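Transcription factor tau subunit sfc1 (Schizosaccharomyces pombe, PDB 4BJJ) helps TFIIIC activate tRNA and 5S RNA genes as part of the boxA-binding tauA portion, and is represented here by its N-terminal Sfc7-interacting domain. Local coordinates at residues S9-A14 against V89-R94; A52-N57 against Q97-R102. The protein carries 3 engineered substitutions. All coordinates share one frame; numbering follows the deposited sequence.

Interaction 1 of 2, residues S9-A14 against V89-R94; sequences SDNEYA and VQNVSR
Glu-12 and Arg-94 form a parallel beta bridge between strand 12-18 and the long strand 88-100, and an ST turn at Ser-9 lies just ahead of it. Arg-94 is the most covered residue, and its backbone makes the closest contacts. Arg-94 O accepts from Tyr-13 N at 2.9 Å and also meets Glu-12 CA in a C-H...O contact. Arg-94 N reaches Asn-11 O only weakly, but a water shares the work, donating to Ser-9 O and Asn-11 O and accepting from Arg-94 N. The Glu-12 carboxylate turns to Arg-96 in a salt bridge.

Ser-9 grips Val-92 O twice: its N comes almost head-on at 3.0 Å, while OG, 3.1 Å away, stands above the carbonyl plane. With chi1 at 87°, OG lies between its own N and carbonyl carbon, where it can also accept from Asn-11 N at 3.1 Å and close the turn. Serine suits the place because one small hydroxyl both donates and accepts. Loss of the hydroxyl, as with an alanine here, is likely to leave Val-92 O with the N-H of the same residue alone and Asn-11 N without its turn-closing acceptor, freeing the loop to shift.

Ser-93 is small enough to let the loop lie close: its CB sits 3.3 Å from Asn-11 O and also touches the edge of the Tyr-13 ring. Beyond it, the amides of Asn-11 and Asn-91, their planes 43° apart, are joined by a weak hydrogen bond, bent to 149° at the hydrogen, from Asn-11 ND2 to Asn-91 OD1, 3.4 Å long.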
loop_
_atom_site.group_PDB
_atom_site.type_symbol
_atom_site.label_atom_id
_atom_site.label_comp_id
_atom_site.label_asym_id
_atom_site.label_seq_id
_atom_site.Cartn_x
_atom_site.Cartn_y
_atom_site.Cartn_z
ATOM N N SER A 9 -0.417 -9.772 11.694
ATOM C CA SER A 9 -1.203 -10.925 11.265
ATOM C C SER A 9 -0.620 -11.702 10.075
ATOM O O SER A 9 0.445 -11.378 9.543
ATOM C CB SER A 9 -2.628 -10.481 10.904
ATOM O OG SER A 9 -2.710 -10.057 9.554
ATOM N N ASP A 10 -1.364 -12.741 9.698
ATOM C CA ASP A 10 -1.094 -13.629 8.566
ATOM C C ASP A 10 -1.657 -13.139 7.259
ATOM O O ASP A 10 -1.330 -13.670 6.212
ATOM C CB ASP A 10 -1.796 -14.966 8.813
ATOM C CG ASP A 10 -0.911 -15.969 9.471
ATOM O OD1 ASP A 10 0.238 -15.617 9.807
ATOM O OD2 ASP A 10 -1.372 -17.114 9.654
ATOM N N ASN A 11 -2.561 -12.182 7.323
ATOM C CA ASN A 11 -3.227 -11.720 6.129
ATOM C C ASN A 11 -2.236 -11.032 5.210
ATOM O O ASN A 11 -1.314 -10.351 5.665
ATOM C CB ASN A 11 -4.347 -10.753 6.499
ATOM C CG ASN A 11 -5.284 -11.317 7.550
ATOM O OD1 ASN A 11 -5.715 -12.451 7.469
ATOM N ND2 ASN A 11 -5.585 -10.519 8.551
ATOM N N GLU A 12 -2.437 -11.206 3.913
ATOM C CA GLU A 12 -1.566 -10.608 2.932
ATOM C C GLU A 12 -2.347 -9.963 1.798
ATOM O O GLU A 12 -3.475 -10.341 1.509
ATOM C CB GLU A 12 -0.617 -11.668 2.412
ATOM C CG GLU A 12 0.309 -12.237 3.486
ATOM C CD GLU A 12 1.365 -13.162 2.906
ATOM O OE1 GLU A 12 1.045 -13.837 1.901
ATOM O OE2 GLU A 12 2.514 -13.193 3.429
ATOM N N TYR A 13 -1.732 -8.971 1.160
ATOM C CA TYR A 13 -2.386 -8.218 0.099
ATOM C C TYR A 13 -1.437 -7.910 -1.038
ATOM O O TYR A 13 -0.219 -7.920 -0.857
ATOM C CB TYR A 13 -2.890 -6.879 0.620
ATOM C CG TYR A 13 -3.946 -6.974 1.670
ATOM C CD1 TYR A 13 -3.624 -7.273 2.982
ATOM C CD2 TYR A 13 -5.265 -6.748 1.351
ATOM C CE1 TYR A 13 -4.606 -7.356 3.939
ATOM C CE2 TYR A 13 -6.228 -6.808 2.277
ATOM C CZ TYR A 13 -5.910 -7.108 3.573
ATOM O OH TYR A 13 -6.930 -7.165 4.492
ATOM N N ALA A 14 -2.015 -7.601 -2.198
ATOM C CA ALA A 14 -1.278 -6.954 -3.279
ATOM C C ALA A 14 -1.674 -5.484 -3.371
ATOM O O ALA A 14 -2.797 -5.110 -3.057
ATOM C CB ALA A 14 -1.583 -7.639 -4.594
ATOM N N VAL A 89 -4.923 0.413 16.863
ATOM C CA VAL A 89 -4.577 -0.495 15.775
ATOM C C VAL A 89 -5.350 -1.792 15.880
ATOM O O VAL A 89 -5.142 -2.573 16.795
ATOM C CB VAL A 89 -3.065 -0.813 15.733
ATOM C CG1 VAL A 89 -2.736 -1.705 14.519
ATOM C CG2 VAL A 89 -2.234 0.480 15.685
ATOM N N GLN A 90 -6.232 -2.015 14.913
ATOM C CA GLN A 90 -7.060 -3.209 14.856
ATOM C C GLN A 90 -6.333 -4.379 14.147
ATOM O O GLN A 90 -6.482 -5.551 14.513
ATOM C CB GLN A 90 -8.362 -2.848 14.124
ATOM C CG GLN A 90 -9.419 -3.933 14.098
ATOM C CD GLN A 90 -10.081 -4.137 15.446
ATOM O OE1 GLN A 90 -9.958 -3.297 16.353
ATOM N NE2 GLN A 90 -10.791 -5.262 15.590
ATOM N N ASN A 91 -5.550 -4.061 13.123
ATOM C CA ASN A 91 -4.873 -5.095 12.347
ATOM C C ASN A 91 -3.679 -4.540 11.567
ATOM O O ASN A 91 -3.692 -3.391 11.078
ATOM C CB ASN A 91 -5.876 -5.775 11.401
ATOM C CG ASN A 91 -5.383 -7.146 10.881
ATOM O OD1 ASN A 91 -5.145 -7.319 9.685
ATOM N ND2 ASN A 91 -5.256 -8.117 11.779
ATOM N N VAL A 92 -2.635 -5.355 11.477
ATOM C CA VAL A 92 -1.516 -5.081 10.580
ATOM C C VAL A 92 -1.296 -6.273 9.658
ATOM O O VAL A 92 -1.214 -7.392 10.123
ATOM C CB VAL A 92 -0.205 -4.793 11.339
ATOM C CG1 VAL A 92 0.902 -4.390 10.360
ATOM C CG2 VAL A 92 -0.412 -3.708 12.397
ATOM N N SER A 93 -1.172 -6.013 8.355
ATOM C CA SER A 93 -0.989 -7.061 7.346
ATOM C C SER A 93 0.118 -6.696 6.360
ATOM O O SER A 93 0.367 -5.528 6.105
ATOM C CB SER A 93 -2.285 -7.282 6.563
ATOM O OG SER A 93 -3.370 -7.475 7.430
ATOM N N ARG A 94 0.772 -7.704 5.800
ATOM C CA ARG A 94 1.817 -7.449 4.826
ATOM C C ARG A 94 1.253 -7.275 3.408
ATOM O O ARG A 94 0.338 -7.958 2.999
ATOM C CB ARG A 94 2.852 -8.560 4.850
ATOM C CG ARG A 94 3.520 -8.711 6.183
ATOM C CD ARG A 94 4.602 -9.778 6.144
ATOM N NE ARG A 94 5.623 -9.508 5.133
ATOM C CZ ARG A 94 6.582 -10.368 4.771
ATOM N NH1 ARG A 94 6.638 -11.564 5.332
ATOM N NH2 ARG A 94 7.488 -10.032 3.843
HETATM O O HOH W 1 0.794 -10.742 6.883
#

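Interaction 2 of 2, residues A52-N57 against Q97-R102; sequences ALLELN and QVFLFR
Ala-52 opens the contact with its methyl group, CB lying 3.4 Å from Gln-97 OE1 and more distantly beside Phe-99 CZ; a side chain this small suits a place where it also touches Ser-45 of helix 35-47. At Leu-53 it is the backbone that takes part, the N approaching the edge of the Phe-99 ring near its plane, while the CB of Leu-53 points away from 97-102.

Leu-54 works on two rings. Leu-54 CB packs 3.6 Å from Phe-99 CD2, and with CG anti to the backbone N (chi1 -174°) the branch turns so that its CD2 lies over one face of Phe-99 and still touches Phe-101 CE2 at 4.0 Å. A branched aliphatic chain suits this position between two aromatics. Leu-54 O meets the edge of the Phe-101 ring, 3.6 Å from Phe-101 CZ.

Glu-55, its CB directed away from 97-102, is exposed, as suits a carboxylate. Leu-56 then sets CB over the face of Phe-101 in a CH-pi contact, 3.8 Å from the ring centroid, with CD2 covering the CG side of the same ring.

No hydrogen bond joins the two segments. Leu-54 and Leu-56 instead bond through their backbones to Ala-70 and Val-68 of strand 68-73, which itself pairs with 88-100. Leucines of one segment and phenylalanines of the other thus form an apolar interior against the mixed sheet, consistent with the Tau95 triple-barrel family.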
loop_
_atom_site.group_PDB
_atom_site.type_symbol
_atom_site.label_atom_id
_atom_site.label_comp_id
_atom_site.label_asym_id
_atom_site.label_seq_id
_atom_site.Cartn_x
_atom_site.Cartn_y
_atom_site.Cartn_z
ATOM N N ALA A 52 3.617 -12.184 -12.589
ATOM C CA ALA A 52 2.676 -11.106 -12.313
ATOM C C ALA A 52 2.755 -10.008 -13.357
ATOM O O ALA A 52 3.820 -9.626 -13.793
ATOM C CB ALA A 52 2.932 -10.534 -10.934
ATOM N N LEU A 53 1.602 -9.482 -13.712
ATOM C CA LEU A 53 1.466 -8.633 -14.877
ATOM C C LEU A 53 0.177 -7.820 -14.727
ATOM O O LEU A 53 -0.848 -8.328 -14.311
ATOM C CB LEU A 53 1.401 -9.525 -16.141
ATOM C CG LEU A 53 1.394 -8.823 -17.491
ATOM C CD1 LEU A 53 2.043 -9.688 -18.530
ATOM C CD2 LEU A 53 -0.016 -8.462 -17.924
ATOM N N LEU A 54 0.223 -6.559 -15.106
ATOM C CA LEU A 54 -0.971 -5.745 -15.129
ATOM C C LEU A 54 -0.743 -4.571 -16.068
ATOM O O LEU A 54 0.331 -3.983 -16.106
ATOM C CB LEU A 54 -1.305 -5.275 -13.715
ATOM C CG LEU A 54 -2.594 -4.510 -13.457
ATOM C CD1 LEU A 54 -3.816 -5.320 -13.791
ATOM C CD2 LEU A 54 -2.627 -4.092 -11.984
ATOM N N GLU A 55 -1.781 -4.225 -16.807
ATOM C CA GLU A 55 -1.695 -3.201 -17.825
ATOM C C GLU A 55 -2.644 -2.018 -17.526
ATOM O O GLU A 55 -3.766 -2.211 -17.078
ATOM C CB GLU A 55 -2.042 -3.849 -19.158
ATOM C CG GLU A 55 -1.587 -3.086 -20.364
ATOM C CD GLU A 55 -1.814 -3.865 -21.630
ATOM O OE1 GLU A 55 -0.932 -4.669 -21.978
ATOM O OE2 GLU A 55 -2.872 -3.679 -22.270
ATOM N N LEU A 56 -2.166 -0.798 -17.759
ATOM C CA LEU A 56 -2.938 0.406 -17.484
ATOM C C LEU A 56 -3.246 1.171 -18.764
ATOM O O LEU A 56 -2.365 1.443 -19.599
ATOM C CB LEU A 56 -2.179 1.316 -16.517
ATOM C CG LEU A 56 -2.836 2.661 -16.164
ATOM C CD1 LEU A 56 -4.046 2.477 -15.271
ATOM C CD2 LEU A 56 -1.826 3.553 -15.498
ATOM N N ASN A 57 -4.515 1.519 -18.892
ATOM C CA ASN A 57 -5.005 2.288 -20.029
ATOM C C ASN A 57 -5.880 3.456 -19.560
ATOM O O ASN A 57 -7.085 3.301 -19.366
ATOM C CB ASN A 57 -5.811 1.363 -20.945
ATOM C CG ASN A 57 -6.110 1.986 -22.267
ATOM O OD1 ASN A 57 -5.669 3.085 -22.564
ATOM N ND2 ASN A 57 -6.862 1.288 -23.074
ATOM N N GLN A 97 3.205 -7.827 -2.663
ATOM C CA GLN A 97 3.591 -7.336 -3.981
ATOM C C GLN A 97 2.937 -6.011 -4.364
ATOM O O GLN A 97 1.826 -5.696 -3.955
ATOM C CB GLN A 97 3.332 -8.377 -5.089
ATOM C CG GLN A 97 4.640 -8.675 -5.832
ATOM C CD GLN A 97 4.532 -9.762 -6.872
ATOM O OE1 GLN A 97 3.614 -9.785 -7.676
ATOM N NE2 GLN A 97 5.510 -10.643 -6.892
ATOM N N VAL A 98 3.648 -5.249 -5.181
ATOM C CA VAL A 98 3.201 -3.943 -5.604
ATOM C C VAL A 98 3.257 -3.851 -7.114
ATOM O O VAL A 98 4.255 -4.215 -7.715
ATOM C CB VAL A 98 4.098 -2.832 -5.013
ATOM C CG1 VAL A 98 3.442 -1.506 -5.177
ATOM C CG2 VAL A 98 4.326 -3.075 -3.561
ATOM N N PHE A 99 2.183 -3.359 -7.713
ATOM C CA PHE A 99 2.183 -2.955 -9.113
ATOM C C PHE A 99 2.373 -1.434 -9.162
ATOM O O PHE A 99 1.518 -0.660 -8.714
ATOM C CB PHE A 99 0.873 -3.371 -9.784
ATOM C CG PHE A 99 0.627 -4.860 -9.785
ATOM C CD1 PHE A 99 0.111 -5.494 -8.659
ATOM C CD2 PHE A 99 0.912 -5.628 -10.922
ATOM C CE1 PHE A 99 -0.125 -6.849 -8.663
ATOM C CE2 PHE A 99 0.679 -6.997 -10.933
ATOM C CZ PHE A 99 0.152 -7.607 -9.806
ATOM N N LEU A 100 3.517 -1.030 -9.690
ATOM C CA LEU A 100 3.953 0.360 -9.687
ATOM C C LEU A 100 3.643 1.017 -11.016
ATOM O O LEU A 100 4.283 0.745 -12.028
ATOM C CB LEU A 100 5.456 0.438 -9.422
ATOM C CG LEU A 100 5.935 -0.189 -8.103
ATOM C CD1 LEU A 100 7.376 -0.630 -8.215
ATOM C CD2 LEU A 100 5.802 0.735 -6.935
ATOM N N PHE A 101 2.638 1.876 -11.000
ATOM C CA PHE A 101 2.323 2.695 -12.146
ATOM C C PHE A 101 2.759 4.142 -11.918
ATOM O O PHE A 101 3.177 4.794 -12.859
ATOM C CB PHE A 101 0.836 2.627 -12.468
ATOM C CG PHE A 101 0.425 1.364 -13.103
ATOM C CD1 PHE A 101 0.858 1.048 -14.374
ATOM C CD2 PHE A 101 -0.399 0.489 -12.440
ATOM C CE1 PHE A 101 0.476 -0.124 -14.968
ATOM C CE2 PHE A 101 -0.784 -0.688 -13.039
ATOM C CZ PHE A 101 -0.352 -0.992 -14.319
ATOM N N ARG A 102 2.665 4.651 -10.684
ATOM C CA ARG A 102 3.172 6.007 -10.399
ATOM C C ARG A 102 4.669 6.035 -10.542
ATOM O O ARG A 102 5.330 5.024 -10.325
ATOM C CB ARG A 102 2.812 6.462 -8.990
ATOM C CG ARG A 102 1.352 6.352 -8.714
ATOM C CD ARG A 102 0.942 7.146 -7.527
ATOM N NE ARG A 102 1.150 6.425 -6.287
ATOM C CZ ARG A 102 0.224 5.706 -5.657
ATOM N NH1 ARG A 102 -1.001 5.567 -6.158
ATOM N NH2 ARG A 102 0.534 5.124 -4.506
#

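How the interactions relate
Strand 88-100 carries both contacts, interaction 1 near its beginning and interaction 2 at its end, their centres 21 Å apart. The two segment pairs alternate along the sequence, and they touch where Ala-14 CB packs 4.0 Å from Gln-97 O. The first joins the parallel neighbour, strand 12-18, largely by polar and backbone bonds; the second fills the apolar interior. A bound mercury ion lies about 8 Å from the side chains of both Tyr-13 and Phe-99. The partner protein's chain reaches both: Tyr-13 and Ala-14 pair antiparallel with one of its strands, extending the sheet, and Arg-102 forms a salt bridge to an acidic side chain of that partner chain.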